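PDB 1YB4: tartronic semialdehyde reductase from Salmonella typhimurium, which catalyses the reversible NADH- or NADPH-dependent reduction of tartronate semialdehyde (2-hydroxy-3-oxopropanoate) to (R)-glycerate. Local coordinates for residues A[227-232]-A[281-286]; A[234-239]-A[274-279]. One frame throughout, in Å; residues are numbered along the deposited sequence.

Interaction 1 of 2, residues A[227-232]-A[281-286]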
ATOM      1  N   ARG A 227      -2.589  24.990  10.547  1.00 41.87           N
ATOM      2  CA  ARG A 227      -1.205  24.880  10.051  1.00 39.90           C
ATOM      3  C   ARG A 227      -0.146  25.069  11.140  1.00 35.51           C
ATOM      4  O   ARG A 227       0.932  25.606  10.885  1.00 32.57           O
ATOM      5  CB  ARG A 227      -0.960  25.885   8.925  1.00 41.73           C
ATOM      6  CG  ARG A 227      -2.120  26.002   7.954  1.00 45.08           C
ATOM      7  CD  ARG A 227      -2.422  24.675   7.302  1.00 44.71           C
ATOM      8  NE  ARG A 227      -1.399  24.303   6.328  1.00 45.69           N
ATOM      9  CZ  ARG A 227      -1.360  23.125   5.719  1.00 42.81           C
ATOM     10  NH1 ARG A 227      -2.287  22.215   5.995  1.00 43.84           N
ATOM     11  NH2 ARG A 227      -0.404  22.858   4.843  1.00 38.85           N
ATOM     12  N   THR A 228      -0.449  24.607  12.347  1.00 35.20           N
ATOM     13  CA  THR A 228       0.477  24.735  13.461  1.00 36.08           C
ATOM     14  C   THR A 228       1.230  23.420  13.661  1.00 36.58           C
ATOM     15  O   THR A 228       0.738  22.504  14.316  1.00 37.48           O
ATOM     16  CB  THR A 228      -0.285  25.150  14.757  1.00 36.89           C
ATOM     17  OG1 THR A 228      -0.801  23.991  15.420  1.00 36.63           O
ATOM     18  CG2 THR A 228      -1.462  26.075  14.404  1.00 32.02           C
ATOM     19  N   PHE A 229       2.429  23.346  13.082  1.00 38.32           N
ATOM     20  CA  PHE A 229       3.276  22.155  13.131  1.00 39.79           C
ATOM     21  C   PHE A 229       4.556  22.240  13.972  1.00 43.04           C
ATOM     22  O   PHE A 229       5.453  21.403  13.824  1.00 42.48           O
ATOM     23  CB  PHE A 229       3.672  21.753  11.710  1.00 37.49           C
ATOM     24  CG  PHE A 229       2.512  21.609  10.776  1.00 33.49           C
ATOM     25  CD1 PHE A 229       1.502  20.685  11.041  1.00 32.61           C
ATOM     26  CD2 PHE A 229       2.427  22.396   9.635  1.00 29.54           C
ATOM     27  CE1 PHE A 229       0.424  20.543  10.185  1.00 28.54           C
ATOM     28  CE2 PHE A 229       1.359  22.268   8.769  1.00 30.49           C
ATOM     29  CZ  PHE A 229       0.350  21.335   9.046  1.00 31.34           C
ATOM     30  N   GLU A 230       4.669  23.239  14.838  1.00 47.83           N
ATOM     31  CA  GLU A 230       5.872  23.333  15.653  1.00 52.53           C
ATOM     32  C   GLU A 230       5.997  22.015  16.394  1.00 52.49           C
ATOM     33  O   GLU A 230       5.002  21.449  16.849  1.00 51.65           O
ATOM     34  CB  GLU A 230       5.799  24.500  16.653  1.00 57.76           C
ATOM     35  CG  GLU A 230       5.986  25.889  16.024  1.00 64.23           C
ATOM     36  CD  GLU A 230       4.670  26.544  15.619  1.00 68.67           C
ATOM     37  OE1 GLU A 230       3.835  25.877  14.969  1.00 69.99           O
ATOM     38  OE2 GLU A 230       4.472  27.738  15.946  1.00 72.85           O
ATOM     39  N   PRO A 231       7.223  21.500  16.512  1.00 52.54           N
ATOM     40  CA  PRO A 231       7.478  20.236  17.197  1.00 52.96           C
ATOM     41  C   PRO A 231       6.772  19.986  18.528  1.00 54.26           C
ATOM     42  O   PRO A 231       6.610  20.871  19.377  1.00 53.79           O
ATOM     43  CB  PRO A 231       8.992  20.224  17.330  1.00 52.50           C
ATOM     44  CG  PRO A 231       9.407  20.830  16.031  1.00 54.50           C
ATOM     45  CD  PRO A 231       8.458  22.016  15.897  1.00 54.21           C
ATOM     46  N   GLY A 232       6.345  18.740  18.663  1.00 55.24           N
ATOM     47  CA  GLY A 232       5.687  18.243  19.848  1.00 53.76           C
ATOM     48  C   GLY A 232       6.262  16.842  19.817  1.00 53.21           C
ATOM     49  O   GLY A 232       6.579  16.249  20.846  1.00 57.57           O
ATOM     50  N   ALA A 281       2.346  17.034  10.765  1.00 25.96           N
ATOM     51  CA  ALA A 281       2.783  17.557   9.480  1.00 26.63           C
ATOM     52  C   ALA A 281       2.596  16.507   8.375  1.00 28.98           C
ATOM     53  O   ALA A 281       2.797  16.777   7.183  1.00 29.02           O
ATOM     54  CB  ALA A 281       4.231  17.966   9.571  1.00 26.61           C
HETATM   55  N   MSE A 282       2.231  15.306   8.797  1.00 28.59           N
HETATM   56  CA  MSE A 282       1.970  14.195   7.898  1.00 31.20           C
HETATM   57  C   MSE A 282       1.055  14.635   6.771  1.00 30.67           C
HETATM   58  O   MSE A 282       1.263  14.272   5.619  1.00 32.53           O
HETATM   59  CB  MSE A 282       1.291  13.061   8.681  1.00 37.76           C
HETATM   60  CG  MSE A 282       0.590  11.999   7.848  1.00 42.97           C
HETATM   61 SE   MSE A 282       1.825  10.855   6.915  1.00 56.35          SE
HETATM   62  CE  MSE A 282       1.528  11.481   5.152  1.00 53.78           C
ATOM     63  N   VAL A 283       0.046  15.428   7.120  1.00 29.93           N
ATOM     64  CA  VAL A 283      -0.954  15.895   6.171  1.00 27.13           C
ATOM     65  C   VAL A 283      -0.364  16.501   4.919  1.00 26.78           C
ATOM     66  O   VAL A 283      -0.949  16.420   3.834  1.00 29.90           O
ATOM     67  CB  VAL A 283      -1.920  16.915   6.844  1.00 27.01           C
ATOM     68  CG1 VAL A 283      -1.150  18.132   7.310  1.00 25.27           C
ATOM     69  CG2 VAL A 283      -3.044  17.303   5.880  1.00 23.69           C
ATOM     70  N   GLN A 284       0.806  17.098   5.055  1.00 29.07           N
ATOM     71  CA  GLN A 284       1.447  17.722   3.905  1.00 31.09           C
ATOM     72  C   GLN A 284       1.769  16.712   2.804  1.00 28.18           C
ATOM     73  O   GLN A 284       1.767  17.058   1.624  1.00 25.76           O
ATOM     74  CB  GLN A 284       2.725  18.449   4.341  1.00 34.93           C
ATOM     75  CG  GLN A 284       2.461  19.594   5.307  1.00 39.30           C
ATOM     76  CD  GLN A 284       3.673  20.477   5.513  1.00 42.18           C
ATOM     77  OE1 GLN A 284       4.676  20.056   6.093  1.00 47.15           O
ATOM     78  NE2 GLN A 284       3.590  21.709   5.026  1.00 43.57           N
ATOM     79  N   ALA A 285       2.039  15.468   3.188  1.00 26.77           N
ATOM     80  CA  ALA A 285       2.366  14.447   2.205  1.00 26.98           C
ATOM     81  C   ALA A 285       1.186  14.187   1.302  1.00 27.01           C
ATOM     82  O   ALA A 285       1.344  14.071   0.092  1.00 26.64           O
ATOM     83  CB  ALA A 285       2.790  13.175   2.884  1.00 28.79           C
ATOM     84  N   LEU A 286      -0.005  14.096   1.882  1.00 27.88           N
ATOM     85  CA  LEU A 286      -1.181  13.864   1.061  1.00 28.50           C
ATOM     86  C   LEU A 286      -1.597  15.125   0.305  1.00 29.77           C
ATOM     87  O   LEU A 286      -2.177  15.044  -0.780  1.00 28.25           O
ATOM     88  CB  LEU A 286      -2.324  13.323   1.912  1.00 26.75           C
ATOM     89  CG  LEU A 286      -1.921  11.920   2.361  1.00 26.21           C
ATOM     90  CD1 LEU A 286      -1.169  11.999   3.656  1.00 23.82           C
ATOM     91  CD2 LEU A 286      -3.120  11.079   2.522  1.00 27.36           C
TER
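The ring of F229 reaches A281 and V283 because its first torsion, chi1 -52°, sets CG opposite the carbonyl carbon and beside the backbone N, aiming the benzyl group across to those two residues. R227 arrives by a folded route: chi2 and chi3 bend the chain back until one face of the guanidinium lies against the rim of the F229 ring, with F229 CZ 4.1 Å above the guanidinium plane and over its centre. The ring edge therefore points at the guanidinium face.

The ring then follows the backbone of 281-286. F229 CD1 is 3.7 Å from A281 CA, and that CA stands 4.2 Å from the ring centroid, 30° off the normal, which is the geometry of an off-centre CH-pi contact. Further along the ring, F229 CZ meets V283 CG1 at 3.9 Å, the two side chains crossing at about a right angle. The polar ends are less intimate. R227 NH2 and Q284 NE2 are 4.2 Å apart, with guanidinium and amide planes turned 72° against each other, so the amide neither stacks on the guanidinium nor bonds to it. The contact between the segments is therefore apolar in its main terms, with 205 Å² buried in total.

The charge of R227 is met beyond the segments, by a salt bridge from NH1 to E287, the residue after L286 on helix 283-290, and NH1 also bonds to the carbonyl oxygen of M224 at the end of helix 215-225. V283 touches M224 as well, while M282, a selenomethionine, packs between helices 167-195 and 257-271. The contact thus joins the loop between helices 215-225 and 235-251 to residues 281-286 and helix 283-290.

Interaction 2 of 2, residues A[234-239]-A[274-279]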
ATOM      1  N   LYS A 234       8.733  15.145  16.624  1.00 37.12           N
ATOM      2  CA  LYS A 234       9.299  15.208  15.272  1.00 39.46           C
ATOM      3  C   LYS A 234       9.005  13.989  14.398  1.00 36.21           C
ATOM      4  O   LYS A 234       8.962  12.850  14.870  1.00 34.12           O
ATOM      5  CB  LYS A 234      10.831  15.405  15.311  1.00 42.82           C
ATOM      6  CG  LYS A 234      11.365  16.645  16.044  1.00 44.76           C
ATOM      7  CD  LYS A 234      12.900  16.683  15.971  1.00 46.92           C
ATOM      8  CE  LYS A 234      13.544  17.644  16.984  1.00 48.44           C
ATOM      9  NZ  LYS A 234      13.013  19.037  16.916  1.00 47.00           N
ATOM     10  N   ILE A 235       8.815  14.245  13.110  1.00 34.03           N
ATOM     11  CA  ILE A 235       8.567  13.187  12.153  1.00 29.92           C
ATOM     12  C   ILE A 235       9.783  12.275  12.159  1.00 29.96           C
ATOM     13  O   ILE A 235       9.649  11.055  12.157  1.00 27.67           O
ATOM     14  CB  ILE A 235       8.312  13.779  10.751  1.00 29.18           C
ATOM     15  CG1 ILE A 235       6.921  14.425  10.741  1.00 26.11           C
ATOM     16  CG2 ILE A 235       8.441  12.703   9.675  1.00 28.70           C
ATOM     17  CD1 ILE A 235       6.492  15.031   9.411  1.00 28.44           C
ATOM     18  N   ALA A 236      10.974  12.862  12.205  1.00 32.16           N
ATOM     19  CA  ALA A 236      12.196  12.051  12.241  1.00 33.44           C
ATOM     20  C   ALA A 236      12.141  11.038  13.389  1.00 32.86           C
ATOM     21  O   ALA A 236      12.650   9.925  13.281  1.00 35.98           O
ATOM     22  CB  ALA A 236      13.412  12.935  12.396  1.00 33.22           C
ATOM     23  N   LEU A 237      11.524  11.435  14.490  1.00 30.97           N
ATOM     24  CA  LEU A 237      11.383  10.571  15.649  1.00 30.42           C
ATOM     25  C   LEU A 237      10.369   9.445  15.397  1.00 30.73           C
ATOM     26  O   LEU A 237      10.638   8.260  15.653  1.00 27.89           O
ATOM     27  CB  LEU A 237      10.957  11.414  16.847  1.00 29.14           C
ATOM     28  CG  LEU A 237      12.132  11.747  17.754  1.00 36.07           C
ATOM     29  CD1 LEU A 237      11.934  13.117  18.400  1.00 40.31           C
ATOM     30  CD2 LEU A 237      12.270  10.624  18.799  1.00 37.74           C
ATOM     31  N   HIS A 238       9.195   9.817  14.900  1.00 29.43           N
ATOM     32  CA  HIS A 238       8.188   8.817  14.612  1.00 30.91           C
ATOM     33  C   HIS A 238       8.727   7.887  13.518  1.00 30.30           C
ATOM     34  O   HIS A 238       8.263   6.749  13.376  1.00 30.74           O
ATOM     35  CB  HIS A 238       6.866   9.478  14.176  1.00 30.00           C
ATOM     36  CG  HIS A 238       5.653   8.687  14.549  1.00 27.47           C
ATOM     37  ND1 HIS A 238       4.396   9.249  14.643  1.00 27.73           N
ATOM     38  CD2 HIS A 238       5.506   7.378  14.865  1.00 24.88           C
ATOM     39  CE1 HIS A 238       3.529   8.319  15.003  1.00 28.77           C
ATOM     40  NE2 HIS A 238       4.178   7.174  15.144  1.00 29.18           N
ATOM     41  N   GLN A 239       9.711   8.363  12.752  1.00 30.05           N
ATOM     42  CA  GLN A 239      10.313   7.533  11.700  1.00 29.69           C
ATOM     43  C   GLN A 239      11.123   6.414  12.353  1.00 29.31           C
ATOM     44  O   GLN A 239      10.964   5.240  12.019  1.00 27.80           O
ATOM     45  CB  GLN A 239      11.223   8.365  10.786  1.00 27.05           C
ATOM     46  CG  GLN A 239      10.490   9.253   9.790  1.00 26.46           C
ATOM     47  CD  GLN A 239      10.864   8.962   8.345  1.00 29.31           C
ATOM     48  OE1 GLN A 239      10.475   7.937   7.787  1.00 30.49           O
ATOM     49  NE2 GLN A 239      11.633   9.860   7.734  1.00 27.09           N
ATOM     50  N   GLY A 274       9.985  18.170   6.216  1.00 40.11           N
ATOM     51  CA  GLY A 274       9.047  17.944   7.297  1.00 34.24           C
ATOM     52  C   GLY A 274       9.667  17.122   8.411  1.00 33.62           C
ATOM     53  O   GLY A 274       9.034  16.894   9.438  1.00 35.70           O
ATOM     54  N   SER A 275      10.911  16.688   8.225  1.00 30.76           N
ATOM     55  CA  SER A 275      11.584  15.872   9.227  1.00 29.52           C
ATOM     56  C   SER A 275      11.567  16.460  10.628  1.00 32.44           C
ATOM     57  O   SER A 275      11.450  15.729  11.622  1.00 33.12           O
ATOM     58  CB  SER A 275      13.038  15.630   8.832  1.00 27.58           C
ATOM     59  OG  SER A 275      13.123  14.804   7.695  1.00 29.79           O
ATOM     60  N   GLN A 276      11.689  17.781  10.697  1.00 33.30           N
ATOM     61  CA  GLN A 276      11.755  18.492  11.965  1.00 33.03           C
ATOM     62  C   GLN A 276      10.450  19.072  12.472  1.00 33.83           C
ATOM     63  O   GLN A 276      10.445  19.828  13.436  1.00 35.04           O
ATOM     64  CB  GLN A 276      12.803  19.605  11.860  1.00 35.63           C
ATOM     65  CG  GLN A 276      14.239  19.088  11.812  1.00 34.78           C
ATOM     66  CD  GLN A 276      14.520  18.154  12.972  1.00 37.36           C
ATOM     67  OE1 GLN A 276      14.118  18.427  14.111  1.00 39.61           O
ATOM     68  NE2 GLN A 276      15.207  17.047  12.696  1.00 35.70           N
ATOM     69  N   LEU A 277       9.347  18.708  11.836  1.00 33.74           N
ATOM     70  CA  LEU A 277       8.049  19.220  12.234  1.00 33.16           C
ATOM     71  C   LEU A 277       7.279  18.187  13.044  1.00 34.03           C
ATOM     72  O   LEU A 277       7.707  17.035  13.175  1.00 33.53           O
ATOM     73  CB  LEU A 277       7.260  19.609  10.989  1.00 33.19           C
ATOM     74  CG  LEU A 277       8.060  20.493  10.023  1.00 35.26           C
ATOM     75  CD1 LEU A 277       7.380  20.515   8.668  1.00 36.77           C
ATOM     76  CD2 LEU A 277       8.191  21.900  10.591  1.00 32.97           C
ATOM     77  N   ASP A 278       6.155  18.625  13.605  1.00 33.45           N
ATOM     78  CA  ASP A 278       5.279  17.772  14.396  1.00 34.06           C
ATOM     79  C   ASP A 278       4.708  16.704  13.465  1.00 34.42           C
ATOM     80  O   ASP A 278       4.338  17.011  12.335  1.00 33.09           O
ATOM     81  CB  ASP A 278       4.141  18.602  14.977  1.00 33.38           C
ATOM     82  CG  ASP A 278       3.229  17.790  15.852  1.00 36.34           C
ATOM     83  OD1 ASP A 278       3.693  17.331  16.915  1.00 39.92           O
ATOM     84  OD2 ASP A 278       2.048  17.601  15.480  1.00 37.19           O
ATOM     85  N   HIS A 279       4.619  15.456  13.924  1.00 33.52           N
ATOM     86  CA  HIS A 279       4.115  14.416  13.042  1.00 33.97           C
ATOM     87  C   HIS A 279       2.722  14.692  12.487  1.00 36.18           C
ATOM     88  O   HIS A 279       2.210  13.924  11.660  1.00 35.80           O
ATOM     89  CB  HIS A 279       4.176  13.039  13.713  1.00 35.07           C
ATOM     90  CG  HIS A 279       3.556  12.982  15.072  1.00 35.22           C
ATOM     91  ND1 HIS A 279       3.578  11.841  15.845  1.00 33.74           N
ATOM     92  CD2 HIS A 279       2.857  13.900  15.777  1.00 34.57           C
ATOM     93  CE1 HIS A 279       2.914  12.056  16.966  1.00 33.11           C
ATOM     94  NE2 HIS A 279       2.465  13.298  16.951  1.00 35.71           N
TER
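Two backbone hydrogen bonds join the first turn of helix 235-251 to the loop 274-279. I235 N donates to L277 O at 3.0 Å, nearly in line with the carbonyl but bent at the hydrogen. A236 N meets S275 O at 3.0 Å in the carbonyl plane, on a lone pair, with a straighter 160° at the hydrogen. K234, the N-cap residue, forms a single beta bridge with D278, and K234 CA adds a CA-H...O contact to L277 O at 3.2 Å. G274 to L277 form a type I turn; the S275 carbonyl lies within it and that of L277 at its end, and both face the amides of the first helical turn.

Among the side chains, I235 lies along the loop, its CG1 3.6 Å from H279 CA. A chi1 of 51° puts H279 CG between its backbone N and carbonyl carbon, which brings ND1 to H238. The two imidazoles meet rim to rim, planes 51° apart, through a hydrogen bond between H238 ND1 and H279 ND1 of 3.0 Å, in which either nitrogen could be the donor. H238 NE2 bonds to the carbonyl oxygen of Q176 on helix 167-195, so both its ring nitrogens are engaged.

The loop carbonyls accept the first-turn amides of the helix that follows K234, which ties the loop to the helix N-terminus. This occurs in the helical C-terminal domain of the HIBADH-related family, with the side chain of H238 about 8 Å from that of K172, the predicted active-site residue.

Overall arrangement
Interaction 2 is nested inside the chain loop closed by interaction 1, and their centres are about 9 Å apart. Interaction 1 joins the loop after helix 215-225 to helix 283-290, and interaction 2 joins the first turn of helix 235-251 to the loop before helix 283-290. They meet directly: F229 O lies 2.9 Å from D278 N, a probable hydrogen bond, and P231 CG packs on Q276 O. D278 OD2 is hydrogen-bonded to S280 OG and salt-bridged to R223 NH1. The centres of interactions 1 and 2 are about 20 and 13 Å from that of the chain; interaction 1 lies away from K172, the predicted active-site lysine, whereas interaction 2 extends through H238 toward helix 167-195, which carries it.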